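Local structure of fucolectin-related protein (Streptococcus pneumoniae, 2WMF) at residues T58-G61 against A62-I66; I66-D69 against V70-Y73; F317-A320 against I321-A325; K471-P474 against N475-H478. The protein probably hydrolyses host blood-group carbohydrate antigens, as the catalytic module of a family 98 glycoside hydrolase. All blocks are in the same frame, centred on the assembly; numbering follows the deposited sequence.

Interactions 1 to 3 belong to the parallel barrel and its helices, interaction 4 to a C-terminal antiparallel sheet. Interactions 1 and 2 share I66 and run from helix 59-64 into the loop before strand 74-79. Interaction 2 touches interaction 3, the end of helix 307-322, through a D69-R318 salt bridge and apolar packing, and N323 links interaction 3 to K471 in interaction 4. All are partly buried: apolar side chains lie inside in interactions 1 to 3 (L59 and A62, I66 and V70, F317), lysine-glutamate pairs outward in 1 and 2, and an asparagine amide closes the helix end in 3. Interaction 4, farthest from the chain centre, rests on backbone pairing, its turn exposed at P474-N475.

Interaction 1: residues T58-G61 against A62-I66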
loop_
_atom_site.group_PDB
_atom_site.type_symbol
_atom_site.label_atom_id
_atom_site.label_comp_id
_atom_site.label_asym_id
_atom_site.label_seq_id
_atom_site.Cartn_x
_atom_site.Cartn_y
_atom_site.Cartn_z
ATOM N N THR A 58 -15.503 -18.092 -0.048
ATOM C CA THR A 58 -16.769 -17.766 0.633
ATOM C C THR A 58 -16.583 -16.560 1.570
ATOM O O THR A 58 -15.481 -16.285 1.991
ATOM C CB THR A 58 -17.302 -18.970 1.472
ATOM O OG1 THR A 58 -16.410 -19.310 2.567
ATOM C CG2 THR A 58 -17.522 -20.159 0.571
ATOM N N LEU A 59 -17.679 -15.885 1.935
ATOM C CA LEU A 59 -17.610 -14.800 2.913
ATOM C C LEU A 59 -17.131 -15.303 4.271
ATOM O O LEU A 59 -16.254 -14.678 4.909
ATOM C CB LEU A 59 -18.966 -14.095 3.011
ATOM C CG LEU A 59 -19.021 -12.844 3.870
ATOM C CD1 LEU A 59 -18.041 -11.790 3.385
ATOM C CD2 LEU A 59 -20.460 -12.302 3.831
ATOM N N LYS A 60 -17.714 -16.424 4.753
ATOM C CA LYS A 60 -17.300 -17.000 6.016
ATOM C C LYS A 60 -15.787 -17.310 5.999
ATOM O O LYS A 60 -15.061 -17.003 6.941
ATOM C CB LYS A 60 -18.131 -18.265 6.311
ATOM C CG LYS A 60 -17.790 -18.936 7.599
ATOM C CD LYS A 60 -18.933 -19.921 7.975
ATOM C CE LYS A 60 -18.664 -20.569 9.292
ATOM N NZ LYS A 60 -17.559 -21.564 9.188
ATOM N N GLY A 61 -15.302 -17.878 4.899
ATOM C CA GLY A 61 -13.884 -18.205 4.782
ATOM C C GLY A 61 -12.976 -16.981 4.758
ATOM O O GLY A 61 -11.863 -17.018 5.305
ATOM N N ALA A 62 -13.451 -15.926 4.124
ATOM C CA ALA A 62 -12.698 -14.664 4.062
ATOM C C ALA A 62 -12.481 -14.125 5.476
ATOM O O ALA A 62 -11.391 -13.676 5.825
ATOM C CB ALA A 62 -13.428 -13.632 3.216
ATOM N N TRP A 63 -13.548 -14.100 6.290
ATOM C CA TRP A 63 -13.406 -13.554 7.647
ATOM C C TRP A 63 -12.597 -14.521 8.524
ATOM O O TRP A 63 -11.778 -14.094 9.349
ATOM C CB TRP A 63 -14.774 -13.225 8.222
ATOM C CG TRP A 63 -14.753 -12.327 9.407
ATOM C CD1 TRP A 63 -15.325 -12.587 10.610
ATOM C CD2 TRP A 63 -14.233 -10.997 9.487
ATOM N NE1 TRP A 63 -15.163 -11.507 11.455
ATOM C CE2 TRP A 63 -14.489 -10.523 10.786
ATOM C CE3 TRP A 63 -13.557 -10.166 8.590
ATOM C CZ2 TRP A 63 -14.086 -9.250 11.218
ATOM C CZ3 TRP A 63 -13.137 -8.916 9.014
ATOM C CH2 TRP A 63 -13.402 -8.465 10.317
ATOM N N GLU A 64 -12.754 -15.826 8.304
ATOM C CA GLU A 64 -11.881 -16.811 8.981
ATOM C C GLU A 64 -10.395 -16.594 8.696
ATOM O O GLU A 64 -9.555 -16.868 9.553
ATOM C CB GLU A 64 -12.296 -18.248 8.657
ATOM C CG GLU A 64 -13.627 -18.590 9.337
ATOM C CD GLU A 64 -14.203 -19.932 8.955
ATOM O OE1 GLU A 64 -13.666 -20.573 8.011
ATOM O OE2 GLU A 64 -15.221 -20.342 9.594
ATOM N N ALA A 65 -10.090 -16.063 7.521
ATOM C CA ALA A 65 -8.706 -15.829 7.108
ATOM C C ALA A 65 -8.023 -14.681 7.864
ATOM O O ALA A 65 -6.800 -14.562 7.876
ATOM C CB ALA A 65 -8.657 -15.540 5.579
ATOM N N ILE A 66 -8.834 -13.804 8.469
ATOM C CA ILE A 66 -8.322 -12.590 9.114
ATOM C C ILE A 66 -7.958 -12.958 10.559
ATOM O O ILE A 66 -8.865 -13.401 11.352
ATOM C CB ILE A 66 -9.338 -11.444 9.121
ATOM C CG1 ILE A 66 -9.914 -11.150 7.723
ATOM C CG2 ILE A 66 -8.723 -10.213 9.789
ATOM C CD1 ILE A 66 -8.906 -10.860 6.596
HETATM O O HOH W 1 -15.697 -21.869 6.291
#
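K60 and E64 stand one helical turn apart and form a salt bridge, with NZ of K60 2.7 Å from OE2 of E64. The ammonium approaches that oxygen on its syn side, 24° out of the carboxylate plane. The lysine chain runs extended as far as CE, and only its last torsion bends (chi4 -72°), turning NZ toward the acid. E64 leans back over the preceding turn, its CG 3.2 Å from O of K60. A water donates to OE1 of E64 at 3.0 Å and is weakly linked to NZ of K60, so both carboxylate oxygens have a partner.

Backbone bonds run from N of A62, W63 and E64 to O of T58, L59 and K60 respectively. The last one, A65 N to G61 O at 3.0 Å, is more bent. At the opposite end T58 is the N-cap, its OG1 accepting from N of G61 at 3.0 Å and also hydrogen-bonding D303.

Helix 59-64 links strands 39-45 and 74-79 as the first beta-alpha-beta crossover of the eight-stranded parallel barrel. L59 and A62 press on L44 and I76 of those strands, L59 also meets M104 and A108 of helix 95-111, and the K60-E64 pair lies on the exposed side.

Interaction 2: residues I66-D69 against V70-Y73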
loop_
_atom_site.group_PDB
_atom_site.type_symbol
_atom_site.label_atom_id
_atom_site.label_comp_id
_atom_site.label_asym_id
_atom_site.label_seq_id
_atom_site.Cartn_x
_atom_site.Cartn_y
_atom_site.Cartn_z
ATOM N N ILE A 66 -8.834 -13.804 8.469
ATOM C CA ILE A 66 -8.322 -12.590 9.114
ATOM C C ILE A 66 -7.958 -12.958 10.559
ATOM O O ILE A 66 -8.865 -13.401 11.352
ATOM C CB ILE A 66 -9.338 -11.444 9.121
ATOM C CG1 ILE A 66 -9.914 -11.150 7.723
ATOM C CG2 ILE A 66 -8.723 -10.213 9.789
ATOM C CD1 ILE A 66 -8.906 -10.860 6.596
ATOM N N PRO A 67 -6.663 -12.839 10.915
ATOM C CA PRO A 67 -6.304 -13.205 12.287
ATOM C C PRO A 67 -7.074 -12.418 13.335
ATOM O O PRO A 67 -7.480 -11.282 13.099
ATOM C CB PRO A 67 -4.818 -12.893 12.363
ATOM C CG PRO A 67 -4.347 -12.911 10.968
ATOM C CD PRO A 67 -5.483 -12.453 10.114
ATOM N N GLU A 68 -7.254 -13.027 14.505
ATOM C CA GLU A 68 -8.088 -12.401 15.523
ATOM C C GLU A 68 -7.591 -11.029 15.973
ATOM O O GLU A 68 -8.400 -10.147 16.228
ATOM C CB GLU A 68 -8.224 -13.321 16.718
ATOM C CG GLU A 68 -9.190 -14.466 16.492
ATOM C CD GLU A 68 -10.567 -14.089 15.917
ATOM O OE1 GLU A 68 -11.318 -13.265 16.537
ATOM O OE2 GLU A 68 -10.898 -14.677 14.864
ATOM N N ASP A 69 -6.273 -10.848 16.060
ATOM C CA ASP A 69 -5.705 -9.538 16.445
ATOM C C ASP A 69 -5.865 -8.472 15.369
ATOM O O ASP A 69 -5.776 -7.278 15.662
ATOM C CB ASP A 69 -4.237 -9.661 16.829
ATOM C CG ASP A 69 -3.372 -10.183 15.708
ATOM O OD1 ASP A 69 -3.709 -11.247 15.138
ATOM O OD2 ASP A 69 -2.345 -9.540 15.400
ATOM N N VAL A 70 -6.107 -8.918 14.127
ATOM C CA VAL A 70 -6.254 -8.044 12.975
ATOM C C VAL A 70 -7.722 -7.666 12.731
ATOM O O VAL A 70 -7.998 -6.580 12.229
ATOM C CB VAL A 70 -5.586 -8.665 11.741
ATOM C CG1 VAL A 70 -5.870 -7.882 10.447
ATOM C CG2 VAL A 70 -4.082 -8.792 11.980
ATOM N N LYS A 71 -8.647 -8.568 13.069
ATOM C CA LYS A 71 -10.069 -8.330 12.865
ATOM C C LYS A 71 -10.624 -6.955 13.310
ATOM O O LYS A 71 -11.454 -6.389 12.623
ATOM C CB LYS A 71 -10.903 -9.484 13.454
ATOM C CG LYS A 71 -10.966 -10.778 12.622
ATOM C CD LYS A 71 -11.974 -11.759 13.231
ATOM C CE LYS A 71 -12.343 -12.915 12.313
ATOM N NZ LYS A 71 -11.276 -13.945 12.199
ATOM N N PRO A 72 -10.198 -6.426 14.474
ATOM C CA PRO A 72 -10.704 -5.103 14.840
ATOM C C PRO A 72 -10.348 -3.965 13.884
ATOM O O PRO A 72 -10.910 -2.879 14.004
ATOM C CB PRO A 72 -10.075 -4.841 16.237
ATOM C CG PRO A 72 -9.661 -6.214 16.754
ATOM C CD PRO A 72 -9.338 -7.017 15.520
ATOM N N TYR A 73 -9.398 -4.243 12.967
ATOM C CA TYR A 73 -8.825 -3.286 12.035
ATOM C C TYR A 73 -9.016 -3.730 10.583
ATOM O O TYR A 73 -8.252 -3.335 9.723
ATOM C CB TYR A 73 -7.329 -3.133 12.348
ATOM C CG TYR A 73 -7.068 -2.783 13.790
ATOM C CD1 TYR A 73 -7.309 -1.506 14.262
ATOM C CD2 TYR A 73 -6.623 -3.750 14.666
ATOM C CE1 TYR A 73 -7.091 -1.191 15.591
ATOM C CE2 TYR A 73 -6.429 -3.455 16.016
ATOM C CZ TYR A 73 -6.642 -2.172 16.456
ATOM O OH TYR A 73 -6.434 -1.848 17.825
#
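The ammonium group of K71 folds back over the chain to the carbonyl of I66, with NZ of K71 2.6 Å from O of I66 and in the carbonyl plane. The same nitrogen forms a salt bridge with OE2 of E68 at 2.8 Å, approaching from above the carboxylate plane, 41° out of it. Its third oxygen is O of W63, whose indole also receives it in a cation-pi contact. Three acceptors thus match the three N-H bonds of an ammonium group and probably fix its rotation. The chain is extended until chi4 (75°), where it bends to bring NZ among them, while E68 curls in through its bent chi2 (-49°).

Behind this tip, CG2 of I66 packs 3.7 Å from CG of K71 and equally close to CG1 of V70. The P67 ring runs alongside V70, CD of P67 4.1 Å from CB of V70.

The backbone sets these positions. O of P67 accepts twice, from N of K71 at 3.0 Å, nearly along the C=O axis, and from N of V70 at 2.9 Å, well above the carbonyl plane. Farther on, O of D69 sits at the edge of the Y73 ring, and CB of P72 lies above one face of that ring, toward its rim.

The turn leads from helix 59-64 into strand 74-79. V70 and I66 touch L40 and S42 of strand 39-45, and helix 307-322 also packs against the turn, with R318 bridged to D69 and F317 and I321 on Y73.

Interaction 3: residues F317-A320 against I321-A325; sequences FRHA and IQNPA
N323, the first residue past the helical conformation of helix 307-322, folds its side chain back onto H319, one turn earlier. Its CB lies 3.3 Å from O of H319 and stands over the rim of one face of the imidazole. CG, placed anti to the carbonyl carbon by chi1 (-57°), carries the amide over that face, 3.9 Å from CE1 of H319, the two planes 27° apart. At the tip, ND2 of N323 donates to O of H319 at 3.1 Å. The carbonyl oxygen lies in the amide plane and is met on a lone pair, at a C=O...N angle of 130°. The other tip atom, OD1, accepts from NZ of K471 in the C-terminal region.

The same carbonyl, O of H319, also takes the backbone N of N323 at 2.9 Å. The ring itself is held by a hydrogen bond between its NE2 and OH of Y432 and an edge-to-face contact with Y283. Two residues earlier along the helix, CD1 of I321 packs 3.6 Å from CE2 of F317, and past the helix a water spans O of A320 and N of A325.

The amide thus adds a second donor to a carbonyl that already holds its regular i+4 bond in the last turn of the helix. The lysine at OD1 would probably polarise the amide, strengthening ND2 as a donor, and its charge would suit the negative end of the helix dipole.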
loop_
_atom_site.group_PDB
_atom_site.type_symbol
_atom_site.label_atom_id
_atom_site.label_comp_id
_atom_site.label_asym_id
_atom_site.label_seq_id
_atom_site.Cartn_x
_atom_site.Cartn_y
_atom_site.Cartn_z
ATOM N N PHE A 317 1.034 -5.224 8.187
ATOM C CA PHE A 317 -0.158 -4.620 8.777
ATOM C C PHE A 317 -0.118 -4.706 10.322
ATOM O O PHE A 317 -0.512 -3.727 11.019
ATOM C CB PHE A 317 -1.438 -5.214 8.232
ATOM C CG PHE A 317 -2.663 -4.415 8.614
ATOM C CD1 PHE A 317 -2.886 -3.151 8.093
ATOM C CD2 PHE A 317 -3.556 -4.921 9.536
ATOM C CE1 PHE A 317 -3.959 -2.409 8.466
ATOM C CE2 PHE A 317 -4.666 -4.168 9.918
ATOM C CZ PHE A 317 -4.856 -2.907 9.393
ATOM N N ARG A 318 0.374 -5.833 10.852
ATOM C CA ARG A 318 0.585 -5.980 12.303
ATOM C C ARG A 318 1.559 -4.902 12.803
ATOM O O ARG A 318 1.353 -4.307 13.879
ATOM C CB ARG A 318 1.050 -7.380 12.691
ATOM C CG ARG A 318 -0.034 -8.422 12.652
ATOM C CD ARG A 318 0.475 -9.810 13.004
ATOM N NE ARG A 318 -0.641 -10.680 13.335
ATOM C CZ ARG A 318 -0.687 -11.965 13.082
ATOM N NH1 ARG A 318 0.315 -12.580 12.477
ATOM N NH2 ARG A 318 -1.750 -12.647 13.427
ATOM N N HIS A 319 2.638 -4.648 12.056
ATOM C CA HIS A 319 3.536 -3.546 12.395
ATOM C C HIS A 319 2.762 -2.235 12.526
ATOM O O HIS A 319 2.976 -1.456 13.494
ATOM C CB HIS A 319 4.681 -3.379 11.379
ATOM C CG HIS A 319 5.610 -2.267 11.737
ATOM N ND1 HIS A 319 6.579 -2.378 12.715
ATOM C CD2 HIS A 319 5.704 -1.007 11.250
ATOM C CE1 HIS A 319 7.249 -1.240 12.784
ATOM N NE2 HIS A 319 6.706 -0.377 11.951
ATOM N N ALA A 320 1.879 -1.977 11.571
ATOM C CA ALA A 320 1.115 -0.722 11.505
ATOM C C ALA A 320 0.079 -0.597 12.651
ATOM O O ALA A 320 -0.219 0.517 13.101
ATOM C CB ALA A 320 0.430 -0.579 10.136
ATOM N N ILE A 321 -0.446 -1.729 13.128
ATOM C CA ILE A 321 -1.340 -1.740 14.307
ATOM C C ILE A 321 -0.530 -1.441 15.570
ATOM O O ILE A 321 -0.958 -0.651 16.421
ATOM C CB ILE A 321 -2.090 -3.078 14.496
ATOM C CG1 ILE A 321 -2.997 -3.377 13.292
ATOM C CG2 ILE A 321 -2.920 -3.072 15.802
ATOM C CD1 ILE A 321 -3.403 -4.851 13.188
ATOM N N GLN A 322 0.630 -2.087 15.689
ATOM C CA GLN A 322 1.415 -2.028 16.933
ATOM C C GLN A 322 2.170 -0.715 17.089
ATOM O O GLN A 322 2.457 -0.281 18.211
ATOM C CB GLN A 322 2.342 -3.239 17.005
ATOM C CG GLN A 322 1.491 -4.543 17.175
ATOM C CD GLN A 322 2.300 -5.838 17.103
ATOM O OE1 GLN A 322 3.528 -5.822 17.168
ATOM N NE2 GLN A 322 1.589 -6.982 16.940
ATOM N N ASN A 323 2.486 -0.093 15.960
ATOM C CA ASN A 323 3.256 1.129 15.898
ATOM C C ASN A 323 2.524 2.130 15.023
ATOM O O ASN A 323 2.663 2.090 13.789
ATOM C CB ASN A 323 4.616 0.834 15.290
ATOM C CG ASN A 323 5.352 -0.220 16.039
ATOM O OD1 ASN A 323 6.009 0.087 17.030
ATOM N ND2 ASN A 323 5.198 -1.493 15.633
ATOM N N PRO A 324 1.698 3.014 15.629
ATOM C CA PRO A 324 0.934 3.955 14.819
ATOM C C PRO A 324 1.767 4.714 13.796
ATOM O O PRO A 324 2.873 5.159 14.099
ATOM C CB PRO A 324 0.351 4.906 15.869
ATOM C CG PRO A 324 0.138 3.986 17.067
ATOM C CD PRO A 324 1.413 3.181 17.066
ATOM N N ALA A 325 1.224 4.834 12.577
ATOM C CA ALA A 325 1.842 5.659 11.546
ATOM C C ALA A 325 2.057 7.093 11.991
ATOM O O ALA A 325 1.391 7.567 12.907
ATOM C CB ALA A 325 0.966 5.673 10.294
HETATM O O HOH W 2 -0.809 2.820 11.642
#

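Interaction 4: residues K471-P474 against N475-H478; sequences KENP and NNLH
A beta hairpin joins strand 467-472 to strand 477-482, and K471 and H478 form a hydrogen-bonded antiparallel pair, one step back from the E472-L477 pair near the turn. N of K471 donates to O of H478 at 2.9 Å, and N of H478 returns the bond to O of K471 at the same length; both are nearly straight. E472 and L477 follow as a non-hydrogen-bonded pair. Beyond them N of N473 reaches O of N476 at 2.9 Å with a more bent geometry (135°), and the chain reverses through P474 and N475.

On one face of the sheet E472 and L477 both leave the backbone with CG anti to the carbonyl carbon (chi1 -57° in E472) and run alongside each other, CG of E472 3.7 Å from CD2 of L477; M450 touches both. The buried E472 carboxylate is well provided with partners: R426 and N of Y451 at OE2, T452 at OE1. At the turn the side chains of N473 and N476 cross, their amide planes 63° apart, though which end of each amide carries the oxygen is doubtful.

The hairpin occupies the middle of an antiparallel sheet in the C-terminal region. Strand 467-472 is flanked by strand 430-434, strand 477-482 by strand 576-580, where L477 bonds the backbone of I581. Between the two cross-strand pairs, CA of L477 makes a C-H...O contact with O of K471 at 3.4 Å.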
loop_
_atom_site.group_PDB
_atom_site.type_symbol
_atom_site.label_atom_id
_atom_site.label_comp_id
_atom_site.label_asym_id
_atom_site.label_seq_id
_atom_site.Cartn_x
_atom_site.Cartn_y
_atom_site.Cartn_z
ATOM N N LYS A 471 13.977 0.492 15.484
ATOM C CA LYS A 471 13.473 1.451 16.461
ATOM C C LYS A 471 14.474 1.646 17.607
ATOM O O LYS A 471 14.941 0.664 18.220
ATOM C CB LYS A 471 12.136 0.970 17.036
ATOM C CG LYS A 471 11.522 1.956 18.028
ATOM C CD LYS A 471 10.128 1.543 18.539
ATOM C CE LYS A 471 9.054 2.381 17.880
ATOM N NZ LYS A 471 7.646 1.978 18.363
ATOM N N GLU A 472 14.780 2.911 17.895
ATOM C CA GLU A 472 15.652 3.254 19.017
ATOM C C GLU A 472 14.806 3.590 20.234
ATOM O O GLU A 472 14.178 4.649 20.295
ATOM C CB GLU A 472 16.547 4.427 18.657
ATOM C CG GLU A 472 17.405 4.182 17.407
ATOM C CD GLU A 472 18.498 5.249 17.254
ATOM O OE1 GLU A 472 19.436 5.211 18.074
ATOM O OE2 GLU A 472 18.436 6.115 16.341
ATOM N N ASN A 473 14.777 2.669 21.199
ATOM C CA ASN A 473 14.222 2.949 22.516
ATOM C C ASN A 473 15.339 3.560 23.334
ATOM O O ASN A 473 16.487 3.613 22.881
ATOM C CB ASN A 473 13.665 1.686 23.149
ATOM C CG ASN A 473 12.463 1.146 22.378
ATOM O OD1 ASN A 473 12.434 -0.048 21.971
ATOM N ND2 ASN A 473 11.452 1.993 22.204
ATOM N N PRO A 474 15.007 4.081 24.524
ATOM C CA PRO A 474 16.082 4.648 25.321
ATOM C C PRO A 474 17.298 3.751 25.562
ATOM O O PRO A 474 18.429 4.201 25.424
ATOM C CB PRO A 474 15.373 5.035 26.637
ATOM C CG PRO A 474 13.989 5.441 26.187
ATOM C CD PRO A 474 13.672 4.344 25.133
ATOM N N ASN A 475 17.050 2.483 25.865
ATOM C CA ASN A 475 18.125 1.578 26.265
ATOM C C ASN A 475 18.151 0.239 25.552
ATOM O O ASN A 475 18.848 -0.664 25.986
ATOM C CB ASN A 475 18.142 1.420 27.782
ATOM C CG ASN A 475 18.622 2.670 28.467
ATOM O OD1 ASN A 475 19.863 2.874 28.709
ATOM N ND2 ASN A 475 17.699 3.528 28.748
ATOM N N ASN A 476 17.441 0.156 24.414
ATOM C CA ASN A 476 17.555 -0.986 23.539
ATOM C C ASN A 476 17.201 -0.561 22.136
ATOM O O ASN A 476 16.625 0.501 21.919
ATOM C CB ASN A 476 16.657 -2.122 24.022
ATOM C CG ASN A 476 15.184 -1.771 23.921
ATOM O OD1 ASN A 476 14.635 -1.717 22.816
ATOM N ND2 ASN A 476 14.532 -1.502 25.064
ATOM N N LEU A 477 17.589 -1.410 21.199
ATOM C CA LEU A 477 17.174 -1.321 19.802
ATOM C C LEU A 477 16.231 -2.480 19.480
ATOM O O LEU A 477 16.529 -3.641 19.845
ATOM C CB LEU A 477 18.404 -1.397 18.908
ATOM C CG LEU A 477 19.472 -0.319 19.011
ATOM C CD1 LEU A 477 20.600 -0.711 18.035
ATOM C CD2 LEU A 477 18.932 1.083 18.817
ATOM N N HIS A 478 15.125 -2.193 18.778
ATOM C CA HIS A 478 14.307 -3.278 18.267
ATOM C C HIS A 478 14.443 -3.311 16.785
ATOM O O HIS A 478 14.270 -2.275 16.141
ATOM C CB HIS A 478 12.834 -3.201 18.640
ATOM C CG HIS A 478 12.073 -4.368 18.095
ATOM N ND1 HIS A 478 11.954 -5.572 18.761
ATOM C CD2 HIS A 478 11.572 -4.581 16.852
ATOM C CE1 HIS A 478 11.320 -6.444 17.985
ATOM N NE2 HIS A 478 11.062 -5.863 16.824
#